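(S)-ureidoglycine aminohydrolase (Escherichia coli, PDB 1RC6) catalyses the manganese-dependent hydrolysis of (S)-ureidoglycine to (S)-ureidoglycolate and ammonia, the second stereospecific step of allantoin degradation. Local coordinates at residues His198-Gly203 against Ser252-Arg257; Tyr132-Val137 against Phe177-His182. All coordinates share one frame; numbering follows the deposited sequence.

Contact 1: His198-Gly203 against Ser252-Arg257; sequences HVQEHG and SKDCNR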
ATOM      1  N   HIS A 198       4.964  16.484  -6.122  1.00 77.28           N
ATOM      2  CA  HIS A 198       5.640  15.446  -6.887  1.00 76.06           C
ATOM      3  C   HIS A 198       5.052  15.079  -8.241  1.00 72.10           C
ATOM      4  O   HIS A 198       3.842  15.153  -8.451  1.00 70.79           O
ATOM      5  CB  HIS A 198       5.663  14.195  -6.017  1.00 84.74           C
ATOM      6  CG  HIS A 198       4.365  13.955  -5.307  1.00 89.90           C
ATOM      7  ND1 HIS A 198       3.221  13.551  -5.963  1.00 92.78           N
ATOM      8  CD2 HIS A 198       4.007  14.149  -4.015  1.00 93.17           C
ATOM      9  CE1 HIS A 198       2.215  13.509  -5.108  1.00 95.74           C
ATOM     10  NE2 HIS A 198       2.665  13.869  -3.919  1.00 95.80           N
ATOM     11  N   VAL A 199       5.931  14.661  -9.146  1.00 72.59           N
ATOM     12  CA  VAL A 199       5.530  14.212 -10.477  1.00 70.91           C
ATOM     13  C   VAL A 199       5.058  12.763 -10.310  1.00 70.90           C
ATOM     14  O   VAL A 199       4.232  12.266 -11.078  1.00 70.90           O
ATOM     15  CB  VAL A 199       6.725  14.239 -11.475  1.00 75.74           C
ATOM     16  CG1 VAL A 199       6.379  13.464 -12.747  1.00 72.72           C
ATOM     17  CG2 VAL A 199       7.079  15.674 -11.824  1.00 73.58           C
ATOM     18  N   GLN A 200       5.586  12.094  -9.286  1.00 72.82           N
ATOM     19  CA  GLN A 200       5.232  10.707  -9.014  1.00 73.21           C
ATOM     20  C   GLN A 200       3.957  10.564  -8.194  1.00 69.93           C
ATOM     21  O   GLN A 200       3.712  11.323  -7.252  1.00 70.61           O
ATOM     22  CB  GLN A 200       6.373   9.976  -8.282  1.00 87.41           C
ATOM     23  CG  GLN A 200       7.689  10.742  -8.137  1.00 99.58           C
ATOM     24  CD  GLN A 200       7.635  11.820  -7.062  1.00106.63           C
ATOM     25  OE1 GLN A 200       7.298  11.546  -5.906  1.00111.05           O
ATOM     26  NE2 GLN A 200       7.974  13.052  -7.439  1.00109.68           N
ATOM     27  N   GLU A 201       3.153   9.573  -8.565  1.00 69.37           N
ATOM     28  CA  GLU A 201       1.902   9.279  -7.876  1.00 66.57           C
ATOM     29  C   GLU A 201       2.214   8.676  -6.507  1.00 63.51           C
ATOM     30  O   GLU A 201       3.363   8.368  -6.190  1.00 62.71           O
ATOM     31  CB  GLU A 201       1.098   8.249  -8.660  1.00 61.51           C
ATOM     32  CG  GLU A 201       0.967   8.517 -10.136  1.00 59.64           C
ATOM     33  CD  GLU A 201       0.864   7.227 -10.937  1.00 59.17           C
ATOM     34  OE1 GLU A 201       0.424   7.286 -12.099  1.00 60.38           O
ATOM     35  OE2 GLU A 201       1.236   6.156 -10.411  1.00 59.20           O
ATOM     36  N   HIS A 202       1.176   8.499  -5.706  1.00 50.54           N
ATOM     37  CA  HIS A 202       1.326   7.897  -4.397  1.00 49.50           C
ATOM     38  C   HIS A 202       0.025   7.195  -4.068  1.00 44.16           C
ATOM     39  O   HIS A 202      -1.044   7.624  -4.496  1.00 46.10           O
ATOM     40  CB  HIS A 202       1.621   8.956  -3.324  1.00 69.32           C
ATOM     41  CG  HIS A 202       3.004   9.522  -3.395  1.00 78.56           C
ATOM     42  ND1 HIS A 202       4.132   8.728  -3.434  1.00 84.02           N
ATOM     43  CD2 HIS A 202       3.445  10.801  -3.438  1.00 83.89           C
ATOM     44  CE1 HIS A 202       5.207   9.494  -3.500  1.00 86.99           C
ATOM     45  NE2 HIS A 202       4.818  10.755  -3.503  1.00 87.89           N
ATOM     46  N   GLY A 203       0.126   6.102  -3.328  1.00 38.76           N
ATOM     47  CA  GLY A 203      -1.051   5.370  -2.918  1.00 34.81           C
ATOM     48  C   GLY A 203      -0.843   5.158  -1.435  1.00 32.58           C
ATOM     49  O   GLY A 203       0.070   4.444  -1.045  1.00 32.91           O
ATOM     50  N   SER A 252       3.133   3.832  -1.558  1.00 19.06           N
ATOM     51  CA  SER A 252       3.998   3.499  -2.669  1.00 22.86           C
ATOM     52  C   SER A 252       4.594   4.737  -3.319  1.00 24.54           C
ATOM     53  O   SER A 252       4.181   5.854  -3.048  1.00 26.18           O
ATOM     54  CB  SER A 252       3.222   2.696  -3.700  1.00 40.23           C
ATOM     55  OG  SER A 252       2.014   3.346  -4.043  1.00 41.74           O
ATOM     56  N   LYS A 253       5.566   4.518  -4.194  1.00 31.04           N
ATOM     57  CA  LYS A 253       6.266   5.592  -4.874  1.00 35.56           C
ATOM     58  C   LYS A 253       7.162   4.982  -5.940  1.00 32.56           C
ATOM     59  O   LYS A 253       8.005   4.156  -5.632  1.00 36.70           O
ATOM     60  CB  LYS A 253       7.119   6.341  -3.848  1.00 55.26           C
ATOM     61  CG  LYS A 253       8.340   7.049  -4.405  1.00 73.17           C
ATOM     62  CD  LYS A 253       9.369   7.327  -3.303  1.00 85.58           C
ATOM     63  CE  LYS A 253      10.529   8.204  -3.793  1.00 92.71           C
ATOM     64  NZ  LYS A 253      10.113   9.603  -4.142  1.00 94.68           N
ATOM     65  N   ASP A 254       6.973   5.367  -7.194  1.00 26.68           N
ATOM     66  CA  ASP A 254       7.824   4.867  -8.276  1.00 27.36           C
ATOM     67  C   ASP A 254       9.096   5.724  -8.247  1.00 22.23           C
ATOM     68  O   ASP A 254       9.059   6.886  -7.830  1.00 21.37           O
ATOM     69  CB  ASP A 254       7.135   5.023  -9.633  1.00 28.38           C
ATOM     70  CG  ASP A 254       6.814   6.465  -9.958  1.00 36.33           C
ATOM     71  OD1 ASP A 254       5.897   7.034  -9.331  1.00 46.51           O
ATOM     72  OD2 ASP A 254       7.485   7.038 -10.832  1.00 46.72           O
ATOM     73  N   CYS A 255      10.218   5.162  -8.688  1.00 31.82           N
ATOM     74  CA  CYS A 255      11.471   5.903  -8.663  1.00 29.18           C
ATOM     75  C   CYS A 255      12.566   5.304  -9.523  1.00 28.23           C
ATOM     76  O   CYS A 255      12.385   4.268 -10.159  1.00 28.11           O
ATOM     77  CB  CYS A 255      11.978   5.980  -7.233  1.00 29.37           C
ATOM     78  SG  CYS A 255      12.211   4.335  -6.503  1.00 27.78           S
ATOM     79  N   ASN A 256      13.712   5.980  -9.522  1.00 31.29           N
ATOM     80  CA  ASN A 256      14.894   5.562 -10.271  1.00 30.72           C
ATOM     81  C   ASN A 256      14.717   5.366 -11.773  1.00 31.32           C
ATOM     82  O   ASN A 256      15.499   4.641 -12.392  1.00 33.52           O
ATOM     83  CB  ASN A 256      15.471   4.268  -9.696  1.00 26.33           C
ATOM     84  CG  ASN A 256      15.776   4.361  -8.211  1.00 28.77           C
ATOM     85  OD1 ASN A 256      16.055   5.442  -7.666  1.00 30.03           O
ATOM     86  ND2 ASN A 256      15.745   3.211  -7.548  1.00 27.48           N
ATOM     87  N   ARG A 257      13.724   6.000 -12.380  1.00 27.32           N
ATOM     88  CA  ARG A 257      13.548   5.829 -13.814  1.00 27.45           C
ATOM     89  C   ARG A 257      13.316   7.135 -14.553  1.00 27.64           C
ATOM     90  O   ARG A 257      12.742   8.074 -14.006  1.00 29.14           O
ATOM     91  CB  ARG A 257      12.387   4.876 -14.091  1.00 24.74           C
ATOM     92  CG  ARG A 257      12.637   3.463 -13.626  1.00 26.32           C
ATOM     93  CD  ARG A 257      13.641   2.743 -14.526  1.00 30.59           C
ATOM     94  NE  ARG A 257      13.881   1.362 -14.092  1.00 32.75           N
ATOM     95  CZ  ARG A 257      14.683   1.014 -13.087  1.00 32.19           C
ATOM     96  NH1 ARG A 257      14.826  -0.264 -12.765  1.00 28.46           N
ATOM     97  NH2 ARG A 257      15.354   1.944 -12.414  1.00 32.06           N
TER
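Two neighbouring antiparallel strands of a cupin beta-barrel meet here, His-202 and Gly-203 against Ser-252 and Lys-253, at the probable manganese site. The backbone pairing rests on Ser-252 N to Gly-203 O, a bond of 3.2 Å. A side chain supplies the second bond: His-202 ND1 donates to Ser-252 O over 2.9 Å, nearly straight at 170°, with the acceptor in the ring plane and the donor in the carbonyl plane. CG of His-202 stands anti to its carbonyl carbon (chi1 -73°), which swings the ring edge to that oxygen, while Lys-253 CB abuts the same edge, 3.7 Å from CE1. With ND1 spent on the backbone, NE2 is left for the manganese, consistent with the ligand role assigned by similarity to His-202 together with His-198, Glu-196 and Gln-236. A leucine in place of His-202 would probably leave the Ser-252 carbonyl without its side-chain donor and remove a presumed nitrogen ligand of the manganese. Lys-253, a likely substrate-binding residue, runs beside the imidazole in the same direction. Around the pair, Tyr-251 meets the His-202 ring edge-to-face, strand 227-230 flanks strand 202-208 through Met-230, and strand 179-186 borders strand 247-254 through the Lys-253 to Asn-180 backbone pairing.

Contact 2: Tyr132-Val137 against Phe177-His182; sequences YKRRYV and FDMNMH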
ATOM      1  N   TYR A 132      -0.165  -4.749  -3.832  1.00 25.59           N
ATOM      2  CA  TYR A 132       0.239  -3.767  -4.816  1.00 26.26           C
ATOM      3  C   TYR A 132       0.957  -4.416  -5.978  1.00 28.34           C
ATOM      4  O   TYR A 132       1.724  -5.360  -5.792  1.00 29.83           O
ATOM      5  CB  TYR A 132       1.159  -2.751  -4.147  1.00 23.87           C
ATOM      6  CG  TYR A 132       1.752  -1.708  -5.067  1.00 26.62           C
ATOM      7  CD1 TYR A 132       2.834  -2.003  -5.886  1.00 25.63           C
ATOM      8  CD2 TYR A 132       1.253  -0.404  -5.086  1.00 26.97           C
ATOM      9  CE1 TYR A 132       3.414  -1.017  -6.694  1.00 26.74           C
ATOM     10  CE2 TYR A 132       1.823   0.580  -5.892  1.00 25.36           C
ATOM     11  CZ  TYR A 132       2.904   0.272  -6.686  1.00 26.35           C
ATOM     12  OH  TYR A 132       3.514   1.265  -7.427  1.00 26.32           O
ATOM     13  N   LYS A 133       0.707  -3.918  -7.182  1.00 26.90           N
ATOM     14  CA  LYS A 133       1.372  -4.454  -8.357  1.00 27.65           C
ATOM     15  C   LYS A 133       1.513  -3.362  -9.400  1.00 28.24           C
ATOM     16  O   LYS A 133       0.701  -2.453  -9.459  1.00 30.23           O
ATOM     17  CB  LYS A 133       0.581  -5.617  -8.950  1.00 26.32           C
ATOM     18  CG  LYS A 133      -0.728  -5.203  -9.623  1.00 25.23           C
ATOM     19  CD  LYS A 133      -1.348  -6.347 -10.420  1.00 22.24           C
ATOM     20  CE  LYS A 133      -2.654  -5.925 -11.050  1.00 18.79           C
ATOM     21  NZ  LYS A 133      -3.262  -6.987 -11.892  1.00 18.54           N
ATOM     22  N   ARG A 134       2.559  -3.452 -10.211  1.00 24.17           N
ATOM     23  CA  ARG A 134       2.800  -2.491 -11.288  1.00 26.86           C
ATOM     24  C   ARG A 134       3.642  -3.186 -12.349  1.00 29.38           C
ATOM     25  O   ARG A 134       4.201  -4.253 -12.105  1.00 30.12           O
ATOM     26  CB  ARG A 134       3.546  -1.248 -10.785  1.00 26.25           C
ATOM     27  CG  ARG A 134       4.997  -1.473 -10.473  1.00 24.33           C
ATOM     28  CD  ARG A 134       5.695  -0.203 -10.016  1.00 28.32           C
ATOM     29  NE  ARG A 134       5.725   0.830 -11.051  1.00 29.27           N
ATOM     30  CZ  ARG A 134       5.017   1.958 -10.991  1.00 29.89           C
ATOM     31  NH1 ARG A 134       4.228   2.198  -9.945  1.00 30.50           N
ATOM     32  NH2 ARG A 134       5.082   2.838 -11.979  1.00 25.10           N
ATOM     33  N   ARG A 135       3.717  -2.587 -13.530  1.00 38.58           N
ATOM     34  CA  ARG A 135       4.504  -3.159 -14.600  1.00 44.15           C
ATOM     35  C   ARG A 135       5.941  -2.659 -14.440  1.00 42.02           C
ATOM     36  O   ARG A 135       6.225  -1.464 -14.566  1.00 45.46           O
ATOM     37  CB  ARG A 135       3.910  -2.765 -15.956  1.00 45.99           C
ATOM     38  CG  ARG A 135       4.595  -3.407 -17.149  1.00 62.75           C
ATOM     39  CD  ARG A 135       3.581  -3.762 -18.228  1.00 76.83           C
ATOM     40  NE  ARG A 135       2.771  -2.619 -18.658  1.00 85.25           N
ATOM     41  CZ  ARG A 135       1.752  -2.695 -19.512  1.00 87.71           C
ATOM     42  NH1 ARG A 135       1.403  -3.864 -20.038  1.00 87.63           N
ATOM     43  NH2 ARG A 135       1.072  -1.603 -19.840  1.00 87.83           N
ATOM     44  N   TYR A 136       6.840  -3.582 -14.136  1.00 36.50           N
ATOM     45  CA  TYR A 136       8.240  -3.251 -13.935  1.00 33.00           C
ATOM     46  C   TYR A 136       8.975  -2.673 -15.152  1.00 32.20           C
ATOM     47  O   TYR A 136       8.754  -3.093 -16.291  1.00 31.04           O
ATOM     48  CB  TYR A 136       8.986  -4.481 -13.440  1.00 31.72           C
ATOM     49  CG  TYR A 136      10.465  -4.260 -13.298  1.00 27.93           C
ATOM     50  CD1 TYR A 136      11.352  -4.690 -14.283  1.00 26.34           C
ATOM     51  CD2 TYR A 136      10.978  -3.592 -12.193  1.00 26.12           C
ATOM     52  CE1 TYR A 136      12.720  -4.457 -14.166  1.00 27.44           C
ATOM     53  CE2 TYR A 136      12.345  -3.348 -12.062  1.00 26.54           C
ATOM     54  CZ  TYR A 136      13.211  -3.781 -13.050  1.00 27.85           C
ATOM     55  OH  TYR A 136      14.564  -3.543 -12.912  1.00 30.21           O
ATOM     56  N   VAL A 137       9.855  -1.708 -14.901  1.00 27.32           N
ATOM     57  CA  VAL A 137      10.615  -1.098 -15.983  1.00 26.77           C
ATOM     58  C   VAL A 137      12.094  -1.435 -15.889  1.00 29.38           C
ATOM     59  O   VAL A 137      12.827  -0.916 -15.040  1.00 27.35           O
ATOM     60  CB  VAL A 137      10.454   0.418 -16.003  1.00 26.54           C
ATOM     61  CG1 VAL A 137      11.371   1.007 -17.055  1.00 23.82           C
ATOM     62  CG2 VAL A 137       9.018   0.769 -16.308  1.00 21.93           C
ATOM     63  N   PHE A 177      15.775  -1.534  -8.653  1.00 30.44           N
ATOM     64  CA  PHE A 177      14.403  -1.281  -8.250  1.00 32.41           C
ATOM     65  C   PHE A 177      13.872  -0.002  -8.890  1.00 33.34           C
ATOM     66  O   PHE A 177      14.567   1.006  -8.965  1.00 34.20           O
ATOM     67  CB  PHE A 177      14.311  -1.190  -6.730  1.00 29.83           C
ATOM     68  CG  PHE A 177      14.480  -2.511  -6.033  1.00 32.32           C
ATOM     69  CD1 PHE A 177      13.376  -3.211  -5.565  1.00 34.22           C
ATOM     70  CD2 PHE A 177      15.741  -3.078  -5.886  1.00 32.83           C
ATOM     71  CE1 PHE A 177      13.528  -4.459  -4.965  1.00 35.68           C
ATOM     72  CE2 PHE A 177      15.902  -4.311  -5.293  1.00 31.97           C
ATOM     73  CZ  PHE A 177      14.796  -5.005  -4.831  1.00 35.68           C
ATOM     74  N   ASP A 178      12.630  -0.066  -9.359  1.00 31.74           N
ATOM     75  CA  ASP A 178      11.988   1.065  -9.996  1.00 30.22           C
ATOM     76  C   ASP A 178      10.830   1.573  -9.130  1.00 29.27           C
ATOM     77  O   ASP A 178       9.953   2.284  -9.610  1.00 28.62           O
ATOM     78  CB  ASP A 178      11.479   0.649 -11.376  1.00 31.02           C
ATOM     79  CG  ASP A 178      10.335  -0.341 -11.302  1.00 31.25           C
ATOM     80  OD1 ASP A 178      10.014  -0.812 -10.189  1.00 31.73           O
ATOM     81  OD2 ASP A 178       9.757  -0.651 -12.369  1.00 33.11           O
ATOM     82  N   MET A 179      10.827   1.202  -7.853  1.00 28.21           N
ATOM     83  CA  MET A 179       9.773   1.643  -6.947  1.00 28.80           C
ATOM     84  C   MET A 179      10.219   1.434  -5.520  1.00 29.53           C
ATOM     85  O   MET A 179      11.302   0.924  -5.271  1.00 29.80           O
ATOM     86  CB  MET A 179       8.494   0.839  -7.167  1.00 33.91           C
ATOM     87  CG  MET A 179       8.706  -0.636  -6.970  1.00 34.67           C
ATOM     88  SD  MET A 179       7.293  -1.486  -6.267  1.00 37.45           S
ATOM     89  CE  MET A 179       6.614  -2.099  -7.644  1.00 34.26           C
ATOM     90  N   ASN A 180       9.375   1.844  -4.584  1.00 39.17           N
ATOM     91  CA  ASN A 180       9.666   1.663  -3.178  1.00 38.85           C
ATOM     92  C   ASN A 180       8.394   1.875  -2.374  1.00 39.69           C
ATOM     93  O   ASN A 180       7.483   2.556  -2.827  1.00 42.01           O
ATOM     94  CB  ASN A 180      10.752   2.629  -2.728  1.00 31.59           C
ATOM     95  CG  ASN A 180      11.572   2.084  -1.563  1.00 34.30           C
ATOM     96  OD1 ASN A 180      12.709   2.501  -1.340  1.00 35.20           O
ATOM     97  ND2 ASN A 180      10.997   1.158  -0.813  1.00 33.29           N
ATOM     98  N   MET A 181       8.320   1.250  -1.206  1.00 29.23           N
ATOM     99  CA  MET A 181       7.169   1.383  -0.325  1.00 30.53           C
ATOM    100  C   MET A 181       7.689   2.048   0.946  1.00 31.91           C
ATOM    101  O   MET A 181       8.793   1.747   1.402  1.00 33.80           O
ATOM    102  CB  MET A 181       6.572   0.008   0.022  1.00 35.43           C
ATOM    103  CG  MET A 181       5.934  -0.770  -1.130  1.00 35.19           C
ATOM    104  SD  MET A 181       4.379  -0.086  -1.789  1.00 36.32           S
ATOM    105  CE  MET A 181       3.686   0.627  -0.331  1.00 37.49           C
ATOM    106  N   HIS A 182       6.916   2.961   1.513  1.00 37.71           N
ATOM    107  CA  HIS A 182       7.351   3.632   2.729  1.00 39.38           C
ATOM    108  C   HIS A 182       6.235   3.676   3.758  1.00 39.85           C
ATOM    109  O   HIS A 182       5.061   3.568   3.419  1.00 39.43           O
ATOM    110  CB  HIS A 182       7.783   5.078   2.441  1.00 34.68           C
ATOM    111  CG  HIS A 182       8.865   5.205   1.421  1.00 33.62           C
ATOM    112  ND1 HIS A 182       8.609   5.237   0.069  1.00 36.86           N
ATOM    113  CD2 HIS A 182      10.205   5.312   1.553  1.00 34.37           C
ATOM    114  CE1 HIS A 182       9.748   5.363  -0.590  1.00 37.52           C
ATOM    115  NE2 HIS A 182      10.732   5.410   0.289  1.00 35.79           N
TER
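Asp-178 accepts a hydrogen bond from the backbone of Val-137: N to OD2 is 2.7 Å with an N-H...O angle of 163°, the donor arriving on the anti side of the carboxylate and somewhat out of its plane. The aspartate CG sits between its backbone N and carbonyl carbon, a rotation that carries the carboxylate across to the 132-137 segment. The Tyr-136 ring lies obliquely against the same group, its plane turned 48° from that of the carboxylate, and CD2 comes to 3.4 Å from Asp-178 CG. The tyrosine's hydroxyl is held elsewhere, by Gly-176 O. The positive charge of Arg-134 stays beyond salt-bridge range, with NE 4.5 Å from Asp-178 OD2; instead NH1 donates within its own strand to Tyr-132 OH at 2.8 Å, the hydroxyl lying at the edge of the guanidinium, in its plane, while NH2 reaches Ser-58.

Farther in, two methionines approach Tyr-132 differently. Met-181 SD stands over a ring face, 4.6 Å from the centroid and 15° off the normal, whereas Met-179 brings its methyl CE to the ring edge near CE1 and its sulfur lies oblique to the ring. Both are Met-aromatic contacts. Phe-59 also stacks on Tyr-132. Strands 127-135 and 179-186 belong to different sheets, so side chains carry this interface between the two cupin modules. A carboxylate anchors the backbone at the loop end, and sulfur-aromatic packing fills the side toward the buried strands. Asp-178 OD1 lies close to Glu-82; the Arg-134 side chain touches Glu-82 and its NE lies near Asp-178 OD2, so its positive charge may offset the two acids.

Strands 247-254 and 179-186 are neighbours in one antiparallel sheet, so contact 1 and contact 2 share a framework but use it differently. Contact 1 stays within that sheet, pairing strand backbones and directing polar side chains to the presumed metal and substrate site; contact 2 joins it to strand 127-135 of the other sheet, by a carboxylate-to-backbone bond and sulfur-aromatic packing. Both are partly buried: three touching residues are buried in each, but contact 2 also reaches exposed residues such as Val-137. The centres of contact 1 and contact 2 lie about 9 Å apart. Arg-257 NE to Val-137 O (2.7 Å) and Asn-256 ND2 to Phe-177 O (2.9 Å) tie their loop ends together.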